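Local structure of Lysine/ornithine decarboxylase (Selenomonas ruminantium, 5GJO) at residues Glu33-Met38 / Leu66-Asp71; Gly46-Met51 / Ala252-Pro257. The protein decarboxylates L-lysine and L-ornithine with similar efficiency, giving cadaverine and putrescine, as a homodimer that uses pyridoxal 5'-phosphate as cofactor. The protein carries 2 engineered substitutions. One frame throughout, in Å; residues are numbered along the deposited sequence.

Contact 1 of 2, residues Glu33-Met38 / Leu66-Asp71. With PLP (pyridoxal-5'-phosphate), chain H.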
loop_
_atom_site.group_PDB
_atom_site.type_symbol
_atom_site.label_atom_id
_atom_site.label_comp_id
_atom_site.label_asym_id
_atom_site.label_seq_id
_atom_site.Cartn_x
_atom_site.Cartn_y
_atom_site.Cartn_z
ATOM N N GLU A 33 22.414 3.605 18.394
ATOM C CA GLU A 33 23.044 2.414 18.817
ATOM C C GLU A 33 23.264 1.436 17.647
ATOM O O GLU A 33 24.346 0.758 17.544
ATOM C CB GLU A 33 22.249 1.744 19.916
ATOM C CG GLU A 33 22.766 0.428 20.405
ATOM C CD GLU A 33 21.819 -0.144 21.490
ATOM O OE1 GLU A 33 21.874 0.415 22.591
ATOM O OE2 GLU A 33 21.038 -1.121 21.239
ATOM N N ASN A 34 22.225 1.307 16.813
ATOM C CA ASN A 34 22.373 0.451 15.622
ATOM C C ASN A 34 23.470 0.956 14.647
ATOM O O ASN A 34 24.239 0.135 14.085
ATOM C CB ASN A 34 21.040 0.332 14.868
ATOM C CG ASN A 34 20.017 -0.485 15.631
ATOM O OD1 ASN A 34 20.374 -1.289 16.508
ATOM N ND2 ASN A 34 18.744 -0.400 15.190
ATOM N N TYR A 35 23.559 2.260 14.433
ATOM C CA TYR A 35 24.577 2.812 13.579
ATOM C C TYR A 35 25.939 2.512 14.191
ATOM O O TYR A 35 26.859 2.060 13.523
ATOM C CB TYR A 35 24.356 4.339 13.417
ATOM C CG TYR A 35 25.286 4.966 12.440
ATOM C CD1 TYR A 35 24.989 4.987 11.068
ATOM C CD2 TYR A 35 26.505 5.460 12.859
ATOM C CE1 TYR A 35 25.847 5.577 10.174
ATOM C CE2 TYR A 35 27.391 6.047 11.967
ATOM C CZ TYR A 35 27.071 6.097 10.624
ATOM O OH TYR A 35 27.908 6.677 9.676
ATOM N N GLN A 36 26.102 2.783 15.461
ATOM C CA GLN A 36 27.407 2.539 16.096
ATOM C C GLN A 36 27.811 1.086 16.130
ATOM O O GLN A 36 28.989 0.799 15.987
ATOM C CB GLN A 36 27.479 3.131 17.504
ATOM C CG GLN A 36 27.411 4.670 17.458
ATOM C CD GLN A 36 28.443 5.418 16.522
ATOM O OE1 GLN A 36 29.524 4.905 16.122
ATOM N NE2 GLN A 36 28.079 6.641 16.150
ATOM N N PHE A 37 26.877 0.179 16.346
ATOM C CA PHE A 37 27.164 -1.229 16.306
ATOM C C PHE A 37 27.725 -1.613 14.915
ATOM O O PHE A 37 28.649 -2.390 14.827
ATOM C CB PHE A 37 25.883 -2.002 16.586
ATOM C CG PHE A 37 26.001 -3.497 16.600
ATOM C CD1 PHE A 37 25.840 -4.208 15.445
ATOM C CD2 PHE A 37 26.150 -4.188 17.801
ATOM C CE1 PHE A 37 25.878 -5.599 15.449
ATOM C CE2 PHE A 37 26.145 -5.584 17.823
ATOM C CZ PHE A 37 26.009 -6.285 16.634
ATOM N N MET A 38 27.127 -1.100 13.862
ATOM C CA MET A 38 27.611 -1.399 12.483
ATOM C C MET A 38 29.014 -0.815 12.272
ATOM O O MET A 38 29.867 -1.437 11.682
ATOM C CB MET A 38 26.650 -0.893 11.392
ATOM C CG MET A 38 27.138 -1.225 10.021
ATOM S SD MET A 38 25.789 -1.009 8.805
ATOM C CE MET A 38 25.001 -2.552 9.100
ATOM N N LEU A 66 25.510 11.964 12.554
ATOM C CA LEU A 66 26.478 10.994 12.866
ATOM C C LEU A 66 27.524 10.741 11.737
ATOM O O LEU A 66 28.424 9.992 11.945
ATOM C CB LEU A 66 25.858 9.636 13.237
ATOM C CG LEU A 66 24.929 9.586 14.455
ATOM C CD1 LEU A 66 24.046 8.355 14.395
ATOM C CD2 LEU A 66 25.681 9.688 15.796
ATOM N N GLY A 67 27.393 11.404 10.621
ATOM C CA GLY A 67 28.289 11.219 9.508
ATOM C C GLY A 67 27.796 10.226 8.456
ATOM O O GLY A 67 28.559 9.877 7.546
ATOM N N SER A 68 26.545 9.777 8.518
ATOM C CA SER A 68 26.071 8.771 7.544
ATOM C C SER A 68 25.947 9.413 6.214
ATOM O O SER A 68 25.560 10.584 6.117
ATOM C CB SER A 68 24.688 8.255 7.990
ATOM O OG SER A 68 24.213 7.180 7.147
ATOM N N HIS A 69 26.144 8.622 5.146
ATOM C CA HIS A 69 25.655 9.001 3.853
ATOM C C HIS A 69 24.257 8.386 3.609
ATOM O O HIS A 69 23.658 7.763 4.531
ATOM C CB HIS A 69 26.616 8.498 2.742
ATOM C CG HIS A 69 27.977 9.135 2.738
ATOM N ND1 HIS A 69 28.806 9.166 3.841
ATOM C CD2 HIS A 69 28.640 9.802 1.756
ATOM C CE1 HIS A 69 29.930 9.802 3.547
ATOM N NE2 HIS A 69 29.857 10.191 2.279
ATOM N N PHE A 70 23.727 8.604 2.391
ATOM C CA PHE A 70 22.373 8.143 2.077
ATOM C C PHE A 70 22.231 7.518 0.703
ATOM O O PHE A 70 22.789 8.016 -0.235
ATOM C CB PHE A 70 21.360 9.274 2.169
ATOM C CG PHE A 70 21.285 9.890 3.535
ATOM C CD1 PHE A 70 20.460 9.321 4.506
ATOM C CD2 PHE A 70 22.140 10.957 3.893
ATOM C CE1 PHE A 70 20.471 9.834 5.803
ATOM C CE2 PHE A 70 22.145 11.471 5.166
ATOM C CZ PHE A 70 21.322 10.893 6.147
ATOM N N ASP A 71 21.452 6.452 0.632
ATOM C CA ASP A 71 21.076 5.799 -0.614
ATOM C C ASP A 71 19.649 6.245 -0.888
ATOM O O ASP A 71 18.730 6.054 -0.056
ATOM C CB ASP A 71 21.126 4.286 -0.427
ATOM C CG ASP A 71 20.181 3.540 -1.371
ATOM O OD1 ASP A 71 19.915 4.014 -2.487
ATOM O OD2 ASP A 71 19.664 2.483 -1.006
HETATM N N1 PLP H . 20.118 -0.443 -1.079
HETATM C C2 PLP H . 19.443 -0.824 -2.190
HETATM C C2A PLP H . 19.952 -0.430 -3.551
HETATM C C3 PLP H . 18.202 -1.629 -2.069
HETATM O O3 PLP H . 17.506 -2.025 -3.171
HETATM C C4 PLP H . 17.750 -1.988 -0.706
HETATM C C4A PLP H . 16.525 -2.787 -0.483
HETATM O O4A PLP H . 15.647 -2.806 -1.330
HETATM C C5 PLP H . 18.579 -1.508 0.427
HETATM C C6 PLP H . 19.723 -0.759 0.166
HETATM C C5A PLP H . 18.184 -1.832 1.849
HETATM O O4P PLP H . 17.980 -3.236 1.978
HETATM P P PLP H . 17.778 -3.903 3.430
HETATM O O1P PLP H . 19.079 -3.622 4.144
HETATM O O2P PLP H . 17.534 -5.362 3.130
HETATM O O3P PLP H . 16.584 -3.175 4.001
HETATM O O HOH W 1 29.796 8.131 10.449
HETATM O O HOH W 2 29.413 8.746 14.248
#

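Contact 2 of 2, residues Gly46-Met51 / Ala252-Pro257. With PLP (pyridoxal-5'-phosphate), chain H.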
loop_
_atom_site.group_PDB
_atom_site.type_symbol
_atom_site.label_atom_id
_atom_site.label_comp_id
_atom_site.label_asym_id
_atom_site.label_seq_id
_atom_site.Cartn_x
_atom_site.Cartn_y
_atom_site.Cartn_z
ATOM N N GLY A 46 31.696 1.947 4.892
ATOM C CA GLY A 46 31.041 3.202 5.145
ATOM C C GLY A 46 29.549 3.128 4.817
ATOM O O GLY A 46 29.162 2.449 3.911
ATOM N N VAL A 47 28.725 3.774 5.636
ATOM C CA VAL A 47 27.260 3.624 5.532
ATOM C C VAL A 47 26.574 4.649 4.623
ATOM O O VAL A 47 26.677 5.886 4.802
ATOM C CB VAL A 47 26.652 3.710 6.929
ATOM C CG1 VAL A 47 25.139 3.570 6.874
ATOM C CG2 VAL A 47 27.220 2.650 7.818
ATOM N N PHE A 48 25.844 4.170 3.629
ATOM C CA PHE A 48 24.839 4.903 2.882
ATOM C C PHE A 48 23.462 4.363 3.319
ATOM O O PHE A 48 23.013 3.302 2.859
ATOM C CB PHE A 48 24.923 4.674 1.353
ATOM C CG PHE A 48 26.056 5.400 0.673
ATOM C CD1 PHE A 48 27.329 4.928 0.738
ATOM C CD2 PHE A 48 25.841 6.575 0.021
ATOM C CE1 PHE A 48 28.390 5.606 0.101
ATOM C CE2 PHE A 48 26.866 7.293 -0.624
ATOM C CZ PHE A 48 28.163 6.799 -0.584
ATOM N N TYR A 49 22.801 5.053 4.214
ATOM C CA TYR A 49 21.523 4.565 4.762
ATOM C C TYR A 49 20.472 4.537 3.702
ATOM O O TYR A 49 20.198 5.543 3.029
ATOM C CB TYR A 49 21.050 5.439 5.932
ATOM C CG TYR A 49 19.620 5.123 6.401
ATOM C CD1 TYR A 49 19.277 3.825 6.782
ATOM C CD2 TYR A 49 18.641 6.052 6.365
ATOM C CE1 TYR A 49 17.966 3.496 7.112
ATOM C CE2 TYR A 49 17.329 5.774 6.786
ATOM C CZ TYR A 49 17.001 4.494 7.181
ATOM O OH TYR A 49 15.715 4.075 7.488
ATOM N N ALA A 50 19.875 3.371 3.535
ATOM C CA ALA A 50 18.799 3.133 2.565
ATOM C C ALA A 50 17.467 3.595 3.141
ATOM O O ALA A 50 16.727 2.904 3.768
ATOM C CB ALA A 50 18.774 1.666 2.003
ATOM N N MET A 51 17.226 4.894 2.974
ATOM C CA MET A 51 16.090 5.562 3.563
ATOM C C MET A 51 14.753 5.088 3.107
ATOM O O MET A 51 13.784 5.332 3.813
ATOM C CB MET A 51 16.214 7.122 3.394
ATOM C CG MET A 51 16.251 7.526 1.950
ATOM S SD MET A 51 16.372 9.349 1.830
ATOM C CE MET A 51 14.756 9.819 2.305
ATOM N N ALA A 252 37.931 1.644 -1.227
ATOM C CA ALA A 252 36.867 2.355 -0.458
ATOM C C ALA A 252 35.619 1.499 -0.543
ATOM O O ALA A 252 35.060 1.324 -1.618
ATOM C CB ALA A 252 36.568 3.747 -0.964
ATOM N N VAL A 253 35.261 0.911 0.588
ATOM C CA VAL A 253 34.096 0.005 0.667
ATOM C C VAL A 253 32.947 0.611 1.430
ATOM O O VAL A 253 33.137 1.383 2.387
ATOM C CB VAL A 253 34.491 -1.377 1.275
ATOM C CG1 VAL A 253 33.334 -2.356 1.212
ATOM C CG2 VAL A 253 35.744 -1.939 0.564
ATOM N N TRP A 254 31.747 0.282 0.958
ATOM C CA TRP A 254 30.543 0.905 1.426
ATOM C C TRP A 254 29.406 -0.094 1.543
ATOM O O TRP A 254 29.427 -1.202 0.973
ATOM C CB TRP A 254 30.058 1.991 0.455
ATOM C CG TRP A 254 31.116 2.914 0.098
ATOM C CD1 TRP A 254 31.991 2.795 -0.963
ATOM C CD2 TRP A 254 31.512 4.085 0.835
ATOM N NE1 TRP A 254 32.906 3.871 -0.931
ATOM C CE2 TRP A 254 32.646 4.645 0.167
ATOM C CE3 TRP A 254 31.051 4.693 2.005
ATOM C CZ2 TRP A 254 33.258 5.800 0.604
ATOM C CZ3 TRP A 254 31.694 5.900 2.447
ATOM C CH2 TRP A 254 32.754 6.422 1.746
ATOM N N THR A 255 28.431 0.280 2.373
ATOM C CA THR A 255 27.242 -0.570 2.553
ATOM C C THR A 255 26.002 0.280 2.520
ATOM O O THR A 255 26.039 1.448 2.865
ATOM C CB THR A 255 27.395 -1.427 3.859
ATOM O OG1 THR A 255 26.238 -2.315 3.997
ATOM C CG2 THR A 255 27.576 -0.516 5.107
ATOM N N GLU A 256 24.877 -0.323 2.194
ATOM C CA GLU A 256 23.597 0.320 2.018
ATOM C C GLU A 256 22.532 -0.346 2.913
ATOM O O GLU A 256 21.493 -0.804 2.418
ATOM C CB GLU A 256 23.125 0.322 0.524
ATOM C CG GLU A 256 24.060 1.055 -0.412
ATOM C CD GLU A 256 23.599 1.111 -1.870
ATOM O OE1 GLU A 256 22.410 0.791 -2.086
ATOM O OE2 GLU A 256 24.435 1.501 -2.780
ATOM N N PRO A 257 22.736 -0.399 4.224
ATOM C CA PRO A 257 21.702 -0.973 5.082
ATOM C C PRO A 257 20.429 -0.120 5.084
ATOM O O PRO A 257 20.488 1.130 5.241
ATOM C CB PRO A 257 22.344 -0.940 6.483
ATOM C CG PRO A 257 23.218 0.320 6.378
ATOM C CD PRO A 257 23.869 0.043 5.029
HETATM N N1 PLP H . 20.118 -0.443 -1.079
HETATM C C2 PLP H . 19.443 -0.824 -2.190
HETATM C C2A PLP H . 19.952 -0.430 -3.551
HETATM C C3 PLP H . 18.202 -1.629 -2.069
HETATM O O3 PLP H . 17.506 -2.025 -3.171
HETATM C C4 PLP H . 17.750 -1.988 -0.706
HETATM C C4A PLP H . 16.525 -2.787 -0.483
HETATM O O4A PLP H . 15.647 -2.806 -1.330
HETATM C C5 PLP H . 18.579 -1.508 0.427
HETATM C C6 PLP H . 19.723 -0.759 0.166
HETATM C C5A PLP H . 18.184 -1.832 1.849
HETATM O O4P PLP H . 17.980 -3.236 1.978
HETATM P P PLP H . 17.778 -3.903 3.430
HETATM O O1P PLP H . 19.079 -3.622 4.144
HETATM O O2P PLP H . 17.534 -5.362 3.130
HETATM O O3P PLP H . 16.584 -3.175 4.001
#

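Contact 1 of 2, residues Glu33-Met38 / Leu66-Asp71
On the outside of the TIM-type barrel that binds the cofactor, Tyr35 of helix 28-41 lies against Leu66, Gly67 and Ser68, the turn that leads from helix 57-65 into strand 69-72. Gly67, with positive phi (95°), ends that helix in a Schellman motif. The tyrosine ring packs against the turn: CG stands anti to the backbone N (chi1 -174°), which carries the ring out from its own helix toward Leu66 and Ser68. Leu66 CB sits over one face, while Leu66 CD1 packs at 4.1 Å from Tyr35 CD2, the two side chains sliding past each other in opposite directions. Further along, Ser68 CB comes obliquely to Tyr35 CE1 at 3.6 Å. The phenol oxygen reaches the turn through water: one molecule, in the ring plane at its edge, lies a short 2.5 Å from Tyr35 OH and donates to Leu66 O at 2.8 Å. A phenylalanine in place of Tyr35 would probably keep much of this packing but leave that water without its phenol partner, and the link from ring to turn would go. Gln36, its chain bent at chi2 (-53°), gives NE2 to a second water, which also donates to Leu66 O, so two waters grip one carbonyl. Ser68 OG turns to the next residue, donating in the carbonyl plane, on a lone pair, to His69 O at 2.7 Å.

Contact 2 of 2, residues Gly46-Met51 / Ala252-Pro257
Phe48 and Trp254 meet in an offset edge-to-face pair where strands 45-50 and 252-255 run parallel and close the eight-stranded TIM-type barrel, the first strand pairing with the last. Their planes stand at 73°, and Phe48 CE1 points onto the indole near its rim, 3.4 Å from Trp254 CE3. Phe48 CG lies beside its own backbone N (chi1 -76°), bringing the ring back along the strand toward the tryptophan. The indole also covers Gly46, with CE3 3.5 Å from Gly46 CA; a CB on Gly46 would run into it. Trp254 NE1 is hydrogen-bonded to Asp214, and the indole also makes a cation-pi contact with Arg113. On the opposite face of the sheet Val47 and Thr255 point the same way, side by side, and Val47 lies across Pro257 at about a right angle, CG1 3.8 Å from Pro257 CG.

Four backbone bonds join the two segments, Phe48 N to Thr255 O being nearly straight (172°). Beyond Thr255 the pairing carries on to Ala50 N and Pro257 O, bonded at 2.9 Å with the donor above the carbonyl plane. This brings Ala50 and Glu256 to the cofactor: the extended glutamate chain puts Glu256 OE1 2.8 Å from PLP N1.

In the fold
The two contacts lie about 8 Å apart, centre to centre, in the pyridoxal-binding barrel, and their segments alternate along the chain: 33-38, 46-51, 66-71, 252-257. Strand 45-50 is the shared element. It follows helix 28-41 directly and has strand 69-72 on one side and strand 252-255 on the other. Contact 1 joins the outer helix to the turn entering strand 69-72; contact 2 joins strand 45-50 to strand 252-255, 200 residues further along, closing the barrel. His69 N probably hydrogen-bonds to Val47 O, and Tyr35 packs on Val47, so the helix and both neighbouring strands meet there. At the strands' C-terminal ends Asp71 and Glu256 bring their carboxylates together at the pyridine nitrogen of PLP, with Lys52 paired to Asp71.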